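Local coordinates for probable protein phosphatase 2C 50 (Oryza sativa subsp. japonica, PDB 5ZCG) that probably removes phosphate from serine and threonine residues of other proteins, as a magnesium-dependent phosphatase of the PP2C family, at residues Cys110-Asp115 / Val226-Glu231; Val158-Asp163 / Ala176-His181. The protein carries 5 engineered substitutions. All blocks are in the same frame, centred on the assembly; numbering follows the deposited sequence.

Contact 1 of 2, residues Cys110-Asp115 / Val226-Glu231; sequences CFQRVD and VIPKPE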
loop_
_atom_site.group_PDB
_atom_site.type_symbol
_atom_site.label_atom_id
_atom_site.label_comp_id
_atom_site.label_asym_id
_atom_site.label_seq_id
_atom_site.Cartn_x
_atom_site.Cartn_y
_atom_site.Cartn_z
ATOM N N CYS A 110 10.347 12.026 6.645
ATOM C CA CYS A 110 9.148 11.716 7.420
ATOM C C CYS A 110 8.514 10.407 6.953
ATOM O O CYS A 110 8.197 9.526 7.767
ATOM C CB CYS A 110 8.152 12.871 7.318
ATOM S SG CYS A 110 6.442 12.431 7.728
ATOM N N PHE A 111 8.331 10.257 5.635
ATOM C CA PHE A 111 7.729 9.034 5.107
ATOM C C PHE A 111 8.603 7.819 5.404
ATOM O O PHE A 111 8.094 6.744 5.756
ATOM C CB PHE A 111 7.485 9.171 3.604
ATOM C CG PHE A 111 6.187 9.866 3.248
ATOM C CD1 PHE A 111 5.745 10.965 3.971
ATOM C CD2 PHE A 111 5.416 9.420 2.184
ATOM C CE1 PHE A 111 4.554 11.604 3.644
ATOM C CE2 PHE A 111 4.224 10.055 1.849
ATOM C CZ PHE A 111 3.793 11.147 2.580
ATOM N N GLN A 112 9.927 7.976 5.278
ATOM C CA GLN A 112 10.841 6.878 5.568
ATOM C C GLN A 112 10.800 6.503 7.039
ATOM O O GLN A 112 10.910 5.324 7.387
ATOM C CB GLN A 112 12.264 7.261 5.154
ATOM C CG GLN A 112 13.299 6.161 5.354
ATOM C CD GLN A 112 13.034 4.948 4.480
ATOM O OE1 GLN A 112 13.151 5.013 3.254
ATOM N NE2 GLN A 112 12.672 3.831 5.107
ATOM N N ARG A 113 10.653 7.493 7.923
ATOM C CA ARG A 113 10.592 7.210 9.351
ATOM C C ARG A 113 9.320 6.455 9.702
ATOM O O ARG A 113 9.351 5.497 10.485
ATOM C CB ARG A 113 10.686 8.512 10.147
ATOM C CG ARG A 113 10.296 8.384 11.613
ATOM C CD ARG A 113 11.426 7.798 12.449
ATOM N NE ARG A 113 12.733 8.329 12.062
ATOM C CZ ARG A 113 13.195 9.523 12.424
ATOM N NH1 ARG A 113 12.460 10.321 13.188
ATOM N NH2 ARG A 113 14.395 9.920 12.022
ATOM N N VAL A 114 8.190 6.866 9.127
ATOM C CA VAL A 114 6.958 6.113 9.352
ATOM C C VAL A 114 7.094 4.693 8.805
ATOM O O VAL A 114 6.686 3.722 9.456
ATOM C CB VAL A 114 5.752 6.851 8.741
ATOM C CG1 VAL A 114 4.519 5.954 8.748
ATOM C CG2 VAL A 114 5.485 8.133 9.512
ATOM N N ASP A 115 7.697 4.545 7.622
ATOM C CA ASP A 115 7.914 3.209 7.066
ATOM C C ASP A 115 8.770 2.356 7.999
ATOM O O ASP A 115 8.448 1.192 8.267
ATOM C CB ASP A 115 8.563 3.321 5.683
ATOM C CG ASP A 115 8.653 1.981 4.961
ATOM O OD1 ASP A 115 7.606 1.474 4.493
ATOM O OD2 ASP A 115 9.772 1.432 4.853
ATOM N N VAL A 226 9.414 -1.796 -4.048
ATOM C CA VAL A 226 8.403 -0.850 -3.586
ATOM C C VAL A 226 9.031 -0.005 -2.483
ATOM O O VAL A 226 9.448 -0.534 -1.451
ATOM C CB VAL A 226 7.137 -1.577 -3.100
ATOM C CG1 VAL A 226 6.084 -0.579 -2.649
ATOM C CG2 VAL A 226 6.583 -2.472 -4.209
ATOM N N ILE A 227 9.105 1.302 -2.693
ATOM C CA ILE A 227 9.835 2.186 -1.787
ATOM C C ILE A 227 8.860 3.185 -1.195
ATOM O O ILE A 227 7.801 3.484 -1.784
ATOM C CB ILE A 227 11.010 2.892 -2.509
ATOM C CG1 ILE A 227 10.516 3.569 -3.789
ATOM C CG2 ILE A 227 12.141 1.906 -2.784
ATOM C CD1 ILE A 227 11.489 4.569 -4.365
ATOM N N PRO A 228 9.184 3.756 -0.018
ATOM C CA PRO A 228 8.283 4.735 0.599
ATOM C C PRO A 228 8.663 6.174 0.294
ATOM O O PRO A 228 8.378 7.071 1.094
ATOM C CB PRO A 228 8.430 4.430 2.089
ATOM C CG PRO A 228 9.900 4.016 2.217
ATOM C CD PRO A 228 10.313 3.410 0.878
ATOM N N LYS A 229 9.281 6.413 -0.858
ATOM C CA LYS A 229 9.813 7.735 -1.157
ATOM C C LYS A 229 8.741 8.569 -1.838
ATOM O O LYS A 229 8.253 8.176 -2.906
ATOM C CB LYS A 229 11.040 7.645 -2.048
ATOM C CG LYS A 229 11.469 8.986 -2.632
ATOM C CD LYS A 229 12.977 9.097 -2.740
ATOM C CE LYS A 229 13.404 10.418 -3.364
ATOM N NZ LYS A 229 13.238 11.561 -2.425
ATOM N N PRO A 230 8.361 9.715 -1.285
ATOM C CA PRO A 230 7.288 10.508 -1.884
ATOM C C PRO A 230 7.816 11.444 -2.963
ATOM O O PRO A 230 8.996 11.801 -3.003
ATOM C CB PRO A 230 6.750 11.311 -0.693
ATOM C CG PRO A 230 7.958 11.524 0.173
ATOM C CD PRO A 230 8.860 10.311 -0.032
ATOM N N GLU A 231 6.916 11.797 -3.875
ATOM C CA GLU A 231 7.142 12.880 -4.818
ATOM C C GLU A 231 6.455 14.124 -4.272
ATOM O O GLU A 231 5.290 14.066 -3.856
ATOM C CB GLU A 231 6.617 12.530 -6.211
ATOM C CG GLU A 231 7.683 11.953 -7.132
ATOM C CD GLU A 231 7.113 11.423 -8.439
ATOM O OE1 GLU A 231 6.512 12.214 -9.198
ATOM O OE2 GLU A 231 7.269 10.210 -8.705
#
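The carboxylate of Asp115 rests on the ring of Pro228 with both oxygens engaged beyond this pair of segments: OD1 accepts the backbone N-H of Gly218, and OD2 forms a salt bridge to Lys223. The example illustrates how a buried acid can serve as a packing surface once its charge has been met elsewhere. Asp115 CG lies 3.6 Å from Pro228 CG, and the two side chains meet at about a right angle. With CG anti to its own backbone nitrogen (chi1 -172°), Asp115 sends the carboxylate off helix 99-118 toward the loop. Gln112 reaches the same ring carbon of Pro228 by a bent chain, OE1 standing 3.6 Å from Pro228 CG, while its NE2 makes a weak hydrogen bond to Asp116 one turn along.

Phe111 holds the other end of the contact. Pro230 lies over one face of its ring, displaced toward the rim, in a CH-pi contact: Pro230 CB is 4.1 Å from the centroid of the Phe111 ring, 29° off the normal. Pro228 O approaches near the plane of the same ring, at its edge, and comes to 3.4 Å from Phe111 CB. No hydrogen bond joins the two segments, which meet by packing; just outside them Lys229 NZ bonds Thr108 OG1 of the same helix.

Helix 67-91 packs against the helix through Cys110 and Val114, whereas Phe111 points into the sheet, touching Ala146 and Val148 of strand 143-151 and Ala159 and Cys161 of strand 155-161, a helical layer on a beta sheet as in the alpha-beta-beta-alpha sandwich of PP2C phosphatases; the loop then runs directly into strand 231-236.

Contact 2 of 2, residues Val158-Asp163 / Ala176-His181; sequences VANCGD and ALSIDH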
loop_
_atom_site.group_PDB
_atom_site.type_symbol
_atom_site.label_atom_id
_atom_site.label_comp_id
_atom_site.label_asym_id
_atom_site.label_seq_id
_atom_site.Cartn_x
_atom_site.Cartn_y
_atom_site.Cartn_z
ATOM N N VAL A 158 2.372 19.222 -1.410
ATOM C CA VAL A 158 1.816 17.890 -1.577
ATOM C C VAL A 158 2.952 16.884 -1.591
ATOM O O VAL A 158 3.951 17.074 -2.293
ATOM C CB VAL A 158 0.976 17.790 -2.861
ATOM C CG1 VAL A 158 0.750 16.334 -3.214
ATOM C CG2 VAL A 158 -0.342 18.531 -2.680
ATOM N N ALA A 159 2.801 15.818 -0.812
ATOM C CA ALA A 159 3.696 14.670 -0.871
ATOM C C ALA A 159 2.863 13.436 -1.178
ATOM O O ALA A 159 1.918 13.123 -0.445
ATOM C CB ALA A 159 4.461 14.492 0.438
ATOM N N ASN A 160 3.213 12.737 -2.252
ATOM C CA ASN A 160 2.452 11.575 -2.689
ATOM C C ASN A 160 3.344 10.347 -2.761
ATOM O O ASN A 160 4.450 10.404 -3.307
ATOM C CB ASN A 160 1.809 11.811 -4.050
ATOM C CG ASN A 160 1.137 10.566 -4.586
ATOM O OD1 ASN A 160 0.138 10.106 -4.036
ATOM N ND2 ASN A 160 1.694 9.998 -5.651
ATOM N N CYS A 161 2.842 9.236 -2.232
ATOM C CA CYS A 161 3.513 7.943 -2.299
ATOM C C CYS A 161 2.422 6.903 -2.548
ATOM O O CYS A 161 1.669 6.556 -1.632
ATOM C CB CYS A 161 4.289 7.669 -1.018
ATOM S SG CYS A 161 5.017 6.033 -0.915
ATOM N N GLY A 162 2.328 6.423 -3.787
ATOM C CA GLY A 162 1.339 5.419 -4.144
ATOM C C GLY A 162 0.411 5.854 -5.261
ATOM O O GLY A 162 0.745 6.763 -6.028
ATOM N N ASP A 163 -0.759 5.221 -5.375
ATOM C CA ASP A 163 -1.692 5.536 -6.451
ATOM C C ASP A 163 -2.947 6.252 -5.967
ATOM O O ASP A 163 -3.933 6.325 -6.708
ATOM C CB ASP A 163 -2.066 4.276 -7.239
ATOM C CG ASP A 163 -2.717 3.209 -6.384
ATOM O OD1 ASP A 163 -3.148 3.503 -5.249
ATOM O OD2 ASP A 163 -2.783 2.052 -6.851
ATOM N N ALA A 176 -3.161 18.487 -11.796
ATOM C CA ALA A 176 -2.684 17.327 -11.055
ATOM C C ALA A 176 -1.505 17.731 -10.174
ATOM O O ALA A 176 -0.488 18.223 -10.674
ATOM C CB ALA A 176 -2.287 16.209 -12.014
ATOM N N LEU A 177 -1.643 17.527 -8.863
ATOM C CA LEU A 177 -0.586 17.836 -7.909
ATOM C C LEU A 177 0.208 16.604 -7.507
ATOM O O LEU A 177 1.103 16.699 -6.658
ATOM C CB LEU A 177 -1.178 18.509 -6.666
ATOM C CG LEU A 177 -1.786 19.897 -6.888
ATOM C CD1 LEU A 177 -2.095 20.576 -5.562
ATOM C CD2 LEU A 177 -0.867 20.769 -7.732
ATOM N N SER A 178 -0.091 15.456 -8.106
ATOM C CA SER A 178 0.596 14.212 -7.815
ATOM C C SER A 178 0.443 13.303 -9.024
ATOM O O SER A 178 -0.617 13.284 -9.660
ATOM C CB SER A 178 0.023 13.539 -6.562
ATOM O OG SER A 178 -1.282 13.026 -6.797
ATOM N N ILE A 179 1.498 12.561 -9.339
ATOM C CA ILE A 179 1.485 11.600 -10.434
ATOM C C ILE A 179 1.487 10.208 -9.823
ATOM O O ILE A 179 2.382 9.867 -9.038
ATOM C CB ILE A 179 2.678 11.799 -11.380
ATOM C CG1 ILE A 179 2.731 13.247 -11.870
ATOM C CG2 ILE A 179 2.575 10.859 -12.567
ATOM C CD1 ILE A 179 3.964 13.995 -11.422
ATOM N N ASP A 180 0.492 9.402 -10.197
ATOM C CA ASP A 180 0.338 8.062 -9.645
ATOM C C ASP A 180 1.611 7.250 -9.829
ATOM O O ASP A 180 2.225 7.260 -10.898
ATOM C CB ASP A 180 -0.832 7.341 -10.320
ATOM C CG ASP A 180 -2.164 8.026 -10.077
ATOM O OD1 ASP A 180 -2.177 9.119 -9.469
ATOM O OD2 ASP A 180 -3.200 7.467 -10.502
ATOM N N HIS A 181 2.008 6.544 -8.771
ATOM C CA HIS A 181 3.157 5.646 -8.844
ATOM C C HIS A 181 2.670 4.289 -9.340
ATOM O O HIS A 181 2.441 3.347 -8.577
ATOM C CB HIS A 181 3.857 5.551 -7.494
ATOM C CG HIS A 181 4.534 6.820 -7.088
ATOM N ND1 HIS A 181 4.309 7.429 -5.874
ATOM C CD2 HIS A 181 5.413 7.610 -7.750
ATOM C CE1 HIS A 181 5.032 8.533 -5.797
ATOM N NE2 HIS A 181 5.709 8.668 -6.923
HETATM O O HOH W 1 3.667 12.031 -7.466
HETATM O O HOH W 2 -4.859 5.769 -9.054
#
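His181 and Gly162 are joined by two hydrogen bonds, one to the imidazole of His181 and one from its backbone N-H, a compact case of a side chain tying down a strand end. Gly162 N donates its N-H to His181 ND1 at 3.0 Å, nearly straight (177°) and in the ring plane. In return His181 N donates to Gly162 O, also at 3.0 Å, but from above the carbonyl plane, 51° out of it. With CG anti to the carbonyl carbon (chi1 -68°) the ring is carried to the strand, and its rotation about CB-CG presents the ND1-CE1 edge; CE1 comes 3.2 Å from Asn160 O, a carbonyl already bonded to Glu231 N.

Asn160 ND2 adds a weak bond to Gly162 O, 3.4 Å long, and another weak one to a water that accepts the N-H of Ile179 (water to Ile179 N 2.9 Å). Its CB packs on Ser178 CB, whose hydroxyl is hydrogen-bonded to Ile166 N. A second water donates to both Asp163 O, at 2.6 Å, and Asp180 OD2, at 2.8 Å; that carboxylate oxygen also pairs with Arg165. At the far end Val158 CG1 lies against the backbone oxygen of Leu177, and its CG2 meets Leu177 CD1.

Replacing His181 by an alanine would probably leave Gly162 N without its acceptor and Glu231 OE2 with one partner fewer, though still paired with Arg185.

Since ND1 accepts, the ring proton is expected on NE2, which faces Glu231 OE2; the imidazole thus bridges an acid and the N-H of Gly162, the residue just before Asp163, whose side chain is about 6 Å from a bound magnesium ion.

Overall arrangement
The centres of contacts 1 and 2 lie about 12 Å apart within one PP2C domain, and both involve the sheet that contains strands 143-151, 155-161 and 231-236. Contact 1 brings helix 99-118 and the loop before strand 231-236 together on one side of strand 155-161; contact 2 joins the end of that strand to the loop leaving strand 173-176, an outermost strand of the other, five-stranded sheet. Along the chain, both segments of contact 2 fall between those of contact 1. Besides the Glu231 link, the two meet where Pro230 CB packs 3.6 Å from Asn160 O. Together they connect the layer of helices 67-91 and 99-118, through both sheets, to loops near the metal site.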